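Local coordinates for AA9 family lytic polysaccharide monooxygenase cel61B (Hypocrea jecorina, PDB 2VTC), which oxidatively cleaves crystalline and amorphous polysaccharides such as cellulose, using an active-site copper, a reducing agent and O2 or H2O2 as cosubstrate, at residues V114-E119 / V175-L180; V118-S123 / N130-V135. One frame throughout, in Å; residues are numbered along the deposited sequence.

Contact 1: V114-E119 / V175-L180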
# COMPACT_ATOMS: atom_id res chain seq x y z
N VAL A 114 -3.74 -0.95 5.63
CA VAL A 114 -4.53 -1.80 4.73
C VAL A 114 -3.66 -2.18 3.51
O VAL A 114 -2.77 -1.42 3.10
CB VAL A 114 -5.83 -1.08 4.24
CG1 VAL A 114 -6.80 -0.80 5.41
CG2 VAL A 114 -5.49 0.24 3.51
N THR A 115 -3.93 -3.37 2.95
CA THR A 115 -3.25 -3.83 1.73
C THR A 115 -4.27 -4.40 0.74
O THR A 115 -5.19 -5.12 1.13
CB THR A 115 -2.17 -4.89 2.03
OG1 THR A 115 -1.35 -4.41 3.11
CG2 THR A 115 -1.26 -5.15 0.83
N TYR A 116 -4.07 -4.06 -0.53
CA TYR A 116 -4.97 -4.50 -1.61
C TYR A 116 -4.16 -5.24 -2.67
O TYR A 116 -2.92 -5.09 -2.75
CB TYR A 116 -5.65 -3.29 -2.28
CG TYR A 116 -6.48 -2.40 -1.37
CD1 TYR A 116 -7.85 -2.56 -1.25
CD2 TYR A 116 -5.86 -1.36 -0.63
CE1 TYR A 116 -8.62 -1.74 -0.40
CE2 TYR A 116 -6.61 -0.54 0.21
CZ TYR A 116 -7.98 -0.72 0.31
OH TYR A 116 -8.73 0.11 1.13
N VAL A 117 -4.88 -5.99 -3.50
CA VAL A 117 -4.28 -6.64 -4.69
C VAL A 117 -5.17 -6.41 -5.92
O VAL A 117 -6.37 -6.26 -5.79
CB VAL A 117 -4.02 -8.15 -4.44
CG1 VAL A 117 -5.32 -8.89 -4.19
CG2 VAL A 117 -3.18 -8.78 -5.57
N VAL A 118 -4.53 -6.30 -7.08
CA VAL A 118 -5.23 -6.18 -8.35
C VAL A 118 -4.52 -7.06 -9.39
O VAL A 118 -3.29 -7.17 -9.40
CB VAL A 118 -5.22 -4.73 -8.86
CG1 VAL A 118 -3.84 -4.37 -9.31
CG2 VAL A 118 -6.15 -4.57 -10.02
N GLU A 119 -5.31 -7.65 -10.29
CA GLU A 119 -4.73 -8.38 -11.42
C GLU A 119 -4.45 -7.48 -12.63
O GLU A 119 -5.16 -6.49 -12.86
CB GLU A 119 -5.64 -9.56 -11.81
CG GLU A 119 -4.96 -10.53 -12.79
CD GLU A 119 -5.84 -11.72 -13.21
OE1 GLU A 119 -6.95 -11.89 -12.67
OE2 GLU A 119 -5.37 -12.47 -14.10
N VAL A 175 -0.54 -6.66 -8.88
CA VAL A 175 0.06 -5.53 -8.18
C VAL A 175 -0.50 -5.56 -6.76
O VAL A 175 -1.72 -5.73 -6.55
CB VAL A 175 -0.31 -4.19 -8.85
CG1 VAL A 175 0.43 -3.03 -8.19
CG2 VAL A 175 0.10 -4.20 -10.34
N PHE A 176 0.39 -5.34 -5.79
CA PHE A 176 -0.01 -5.22 -4.38
C PHE A 176 0.13 -3.77 -3.94
O PHE A 176 1.17 -3.15 -4.19
CB PHE A 176 0.84 -6.13 -3.50
CG PHE A 176 0.50 -7.57 -3.66
CD1 PHE A 176 -0.33 -8.21 -2.76
CD2 PHE A 176 0.96 -8.27 -4.78
CE1 PHE A 176 -0.66 -9.56 -2.92
CE2 PHE A 176 0.61 -9.61 -4.97
CZ PHE A 176 -0.20 -10.27 -4.04
N ARG A 177 -0.93 -3.21 -3.35
CA ARG A 177 -0.97 -1.81 -2.95
C ARG A 177 -1.08 -1.78 -1.43
O ARG A 177 -2.14 -2.08 -0.88
CB ARG A 177 -2.16 -1.10 -3.62
CG ARG A 177 -2.40 0.37 -3.27
CD ARG A 177 -3.71 0.81 -3.90
NE ARG A 177 -3.94 2.23 -3.62
CZ ARG A 177 -4.42 2.68 -2.45
NH1 ARG A 177 -4.77 1.82 -1.47
NH2 ARG A 177 -4.55 4.00 -2.28
N HIS A 178 0.05 -1.44 -0.79
CA HIS A 178 0.21 -1.46 0.67
C HIS A 178 0.13 -0.01 1.17
O HIS A 178 0.84 0.86 0.65
CB HIS A 178 1.58 -2.08 0.99
CG HIS A 178 1.91 -2.10 2.46
ND1 HIS A 178 1.12 -2.73 3.40
CD2 HIS A 178 2.97 -1.59 3.13
CE1 HIS A 178 1.68 -2.58 4.60
NE2 HIS A 178 2.79 -1.89 4.46
N GLU A 179 -0.74 0.26 2.17
CA GLU A 179 -1.06 1.66 2.47
C GLU A 179 -1.20 1.96 3.96
O GLU A 179 -1.93 1.28 4.66
CB GLU A 179 -2.35 2.05 1.76
CG GLU A 179 -2.76 3.52 1.92
CD GLU A 179 -4.03 3.80 1.15
OE1 GLU A 179 -4.93 2.90 1.10
OE2 GLU A 179 -4.17 4.92 0.57
N LEU A 180 -0.53 3.02 4.40
CA LEU A 180 -0.67 3.51 5.78
C LEU A 180 -1.56 4.74 5.73
O LEU A 180 -1.34 5.65 4.91
CB LEU A 180 0.69 3.89 6.38
CG LEU A 180 1.83 2.88 6.21
CD1 LEU A 180 3.14 3.37 6.84
CD2 LEU A 180 1.50 1.53 6.73

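Contact 2: V118-S123 / N130-V135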
# COMPACT_ATOMS: atom_id res chain seq x y z
N VAL A 118 -4.53 -6.30 -7.08
CA VAL A 118 -5.23 -6.18 -8.35
C VAL A 118 -4.52 -7.06 -9.39
O VAL A 118 -3.29 -7.17 -9.40
CB VAL A 118 -5.22 -4.73 -8.86
CG1 VAL A 118 -3.84 -4.37 -9.31
CG2 VAL A 118 -6.15 -4.57 -10.02
N GLU A 119 -5.31 -7.65 -10.29
CA GLU A 119 -4.73 -8.38 -11.42
C GLU A 119 -4.45 -7.48 -12.63
O GLU A 119 -5.16 -6.49 -12.86
CB GLU A 119 -5.64 -9.56 -11.81
CG GLU A 119 -4.96 -10.53 -12.79
CD GLU A 119 -5.84 -11.72 -13.21
OE1 GLU A 119 -6.95 -11.89 -12.67
OE2 GLU A 119 -5.37 -12.47 -14.10
N CYS A 120 -3.42 -7.83 -13.40
CA CYS A 120 -3.08 -7.10 -14.62
C CYS A 120 -3.50 -7.89 -15.84
O CYS A 120 -3.36 -9.12 -15.84
CB CYS A 120 -1.57 -6.87 -14.72
SG CYS A 120 -0.93 -5.88 -13.31
N SER A 121 -4.02 -7.17 -16.83
CA SER A 121 -4.21 -7.75 -18.16
C SER A 121 -2.86 -7.59 -18.86
O SER A 121 -2.43 -6.48 -19.11
CB SER A 121 -5.28 -6.98 -18.93
OG SER A 121 -5.37 -7.50 -20.25
N GLY A 122 -2.21 -8.70 -19.18
CA GLY A 122 -0.85 -8.64 -19.69
C GLY A 122 0.13 -8.44 -18.54
O GLY A 122 -0.22 -8.68 -17.39
N SER A 123 1.35 -8.02 -18.87
CA SER A 123 2.39 -7.79 -17.87
C SER A 123 2.02 -6.58 -16.99
O SER A 123 1.51 -5.58 -17.49
CB SER A 123 3.70 -7.47 -18.57
OG SER A 123 4.71 -7.22 -17.61
N ASN A 130 -4.83 3.12 -14.17
CA ASN A 130 -6.18 3.63 -13.97
C ASN A 130 -7.28 2.58 -14.20
O ASN A 130 -8.44 2.77 -13.80
CB ASN A 130 -6.38 4.88 -14.84
CG ASN A 130 -5.37 5.97 -14.52
OD1 ASN A 130 -4.69 6.50 -15.41
ND2 ASN A 130 -5.24 6.29 -13.24
N ASN A 131 -6.90 1.46 -14.83
CA ASN A 131 -7.85 0.37 -15.06
C ASN A 131 -7.76 -0.74 -14.02
O ASN A 131 -8.51 -1.72 -14.07
CB ASN A 131 -7.67 -0.22 -16.47
CG ASN A 131 -8.05 0.75 -17.55
OD1 ASN A 131 -8.80 1.70 -17.32
ND2 ASN A 131 -7.52 0.53 -18.74
N LEU A 132 -6.83 -0.59 -13.07
CA LEU A 132 -6.68 -1.59 -12.01
C LEU A 132 -7.87 -1.55 -11.05
O LEU A 132 -8.38 -0.47 -10.73
CB LEU A 132 -5.36 -1.40 -11.26
CG LEU A 132 -4.08 -1.69 -12.05
CD1 LEU A 132 -2.85 -1.27 -11.26
CD2 LEU A 132 -4.00 -3.18 -12.44
N ARG A 133 -8.31 -2.73 -10.61
CA ARG A 133 -9.44 -2.85 -9.67
C ARG A 133 -8.97 -3.61 -8.45
O ARG A 133 -8.43 -4.70 -8.56
CB ARG A 133 -10.67 -3.52 -10.32
CG ARG A 133 -11.14 -2.85 -11.63
CD ARG A 133 -12.38 -3.54 -12.25
NE ARG A 133 -13.47 -3.52 -11.30
CZ ARG A 133 -14.38 -2.55 -11.21
NH1 ARG A 133 -14.38 -1.56 -12.10
NH2 ARG A 133 -15.31 -2.59 -10.27
N TRP A 134 -9.14 -3.02 -7.26
CA TRP A 134 -8.47 -3.49 -6.07
C TRP A 134 -9.36 -4.29 -5.14
O TRP A 134 -10.53 -3.96 -4.95
CB TRP A 134 -7.95 -2.26 -5.32
CG TRP A 134 -7.01 -1.49 -6.18
CD1 TRP A 134 -7.31 -0.37 -6.93
CD2 TRP A 134 -5.63 -1.77 -6.40
NE1 TRP A 134 -6.20 0.05 -7.63
CE2 TRP A 134 -5.15 -0.77 -7.31
CE3 TRP A 134 -4.75 -2.77 -5.95
CZ2 TRP A 134 -3.82 -0.75 -7.76
CZ3 TRP A 134 -3.42 -2.74 -6.41
CH2 TRP A 134 -2.98 -1.73 -7.31
N VAL A 135 -8.77 -5.34 -4.57
CA VAL A 135 -9.44 -6.19 -3.61
C VAL A 135 -8.68 -6.16 -2.28
O VAL A 135 -7.50 -6.42 -2.27
CB VAL A 135 -9.51 -7.65 -4.16
CG1 VAL A 135 -10.08 -8.60 -3.15
CG2 VAL A 135 -10.35 -7.67 -5.45

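Contact 1: V114-E119 / V175-L180
Tyr116 and Arg177 pair at the middle of the antiparallel strands 114-119 and 175-180, and their side chains rise side by side from one face of the sheet. Tyr116 N gives a hydrogen bond to Arg177 O and Arg177 N returns one to Tyr116 O, both 2.8 Å; Val114 with Glu179 and Val118 with Val175 are the other hydrogen-bonded pairs. Above the backbone, Arg177 NH1 stands 3.4 Å from Tyr116 CE2, the guanidinium and ring planes 67° apart. With CG anti to the backbone N (chi1 178°) and an extended chain, the arginine rises from the sheet beside the Glu179 side chain, two residues on along the same strand. It grips this carboxylate end-on: NH1 to OE1 at 2.8 Å and NH2 to OE2 at 3.0 Å, each oxygen met from above the carboxylate plane. The pairing probably offsets the cost of burying both charges, and Tyr221 OH adds a bond to Glu179 OE1 and another to Tyr116 OH, while Arg177 NE and NH2 also reach the carbonyls of Val77 and Ile76.

On the other face, His178 ND1 donates to Thr115 OG1 (3.0 Å), which lies in the imidazole plane; that hydroxyl is also hydrogen-bonded to Gln138 OE1. Val117 CG2 sits over one face of the Phe176 ring, 3.8 Å from its centroid, a CH-pi contact in which a beta-branched side chain offers a methyl to a broad apolar surface. Further out, Phe99 stacks on His178; the pair lies inside one sheet of the AA9 beta-sandwich, with 133-143 beside 113-119 and 193-204 beside 172-182.

Contact 2: V118-S123 / N130-V135
Val118 CG1 lies over one face of the Trp134 indole, 3.6 Å from the centroid of the six-membered ring and 24° off its normal, a CH-pi contact that brings a compact branched residue against a wide flat one. The valine's CB helps, standing 3.5 Å from Trp134 CE3. Although the CB of Trp134 leads away from the facing segment, CG lies anti to the carbonyl carbon (chi1 -59°) and the ring returns beneath the valine. Were Trp134 replaced by an alanine, Val118 CG1 would probably lose the aromatic face it packs on, and a gap would be likely to open over the Val118 side of the sheet.

The aliphatic contacts continue toward the turn. Leu132 crosses Val118 at about a right angle and brings CD2 to 3.4 Å from CG1, tighter than usual for two carbons. The same methyl lies 3.5 Å from Glu119 O and, more loosely, 4.2 Å from Cys120 SG. A leucine suits this place because its branched end carries CD2 to both the valine and the sulfur, while CD1 also lies by the valine.

Among polar groups, no hydrogen bond joins the two segments. The Arg133 side chain leads away from Val118, its NE and NH2 donating to the carbonyls of Ala213 and Gly214.

Covalently, Cys120 is joined to Cys124 in a disulfide that closes a small loop at the start of the connection. What results is the connection between two consecutive antiparallel strands, 113-119 and 133-143, of the AA9 beta-sandwich: a beta hairpin with a long, disulfide-braced loop, its mouth packed with apolar side chains.

Overall arrangement
Contacts 1 and 2 share Val118 and Glu119, and their centres lie 11 Å apart. Strand 113-119 is the common element, with 172-182 on one side and 133-143 on the other, so the three strands are neighbours in one sheet. The probable hydrogen bond from Val135 N to Val117 O, 2.8 Å, continues the pairing across it, and Trp134 CZ3 packs 3.5 Å from Arg177 CB, joining the indole of contact 2 to the arginine of contact 1. Contact 1 leads toward the metal site: the Glu179 side chain is about 6 Å from that of the copper ligand Tyr195 and about 12 Å from the nickel occupying the copper site here. Contact 2 lies away from that site.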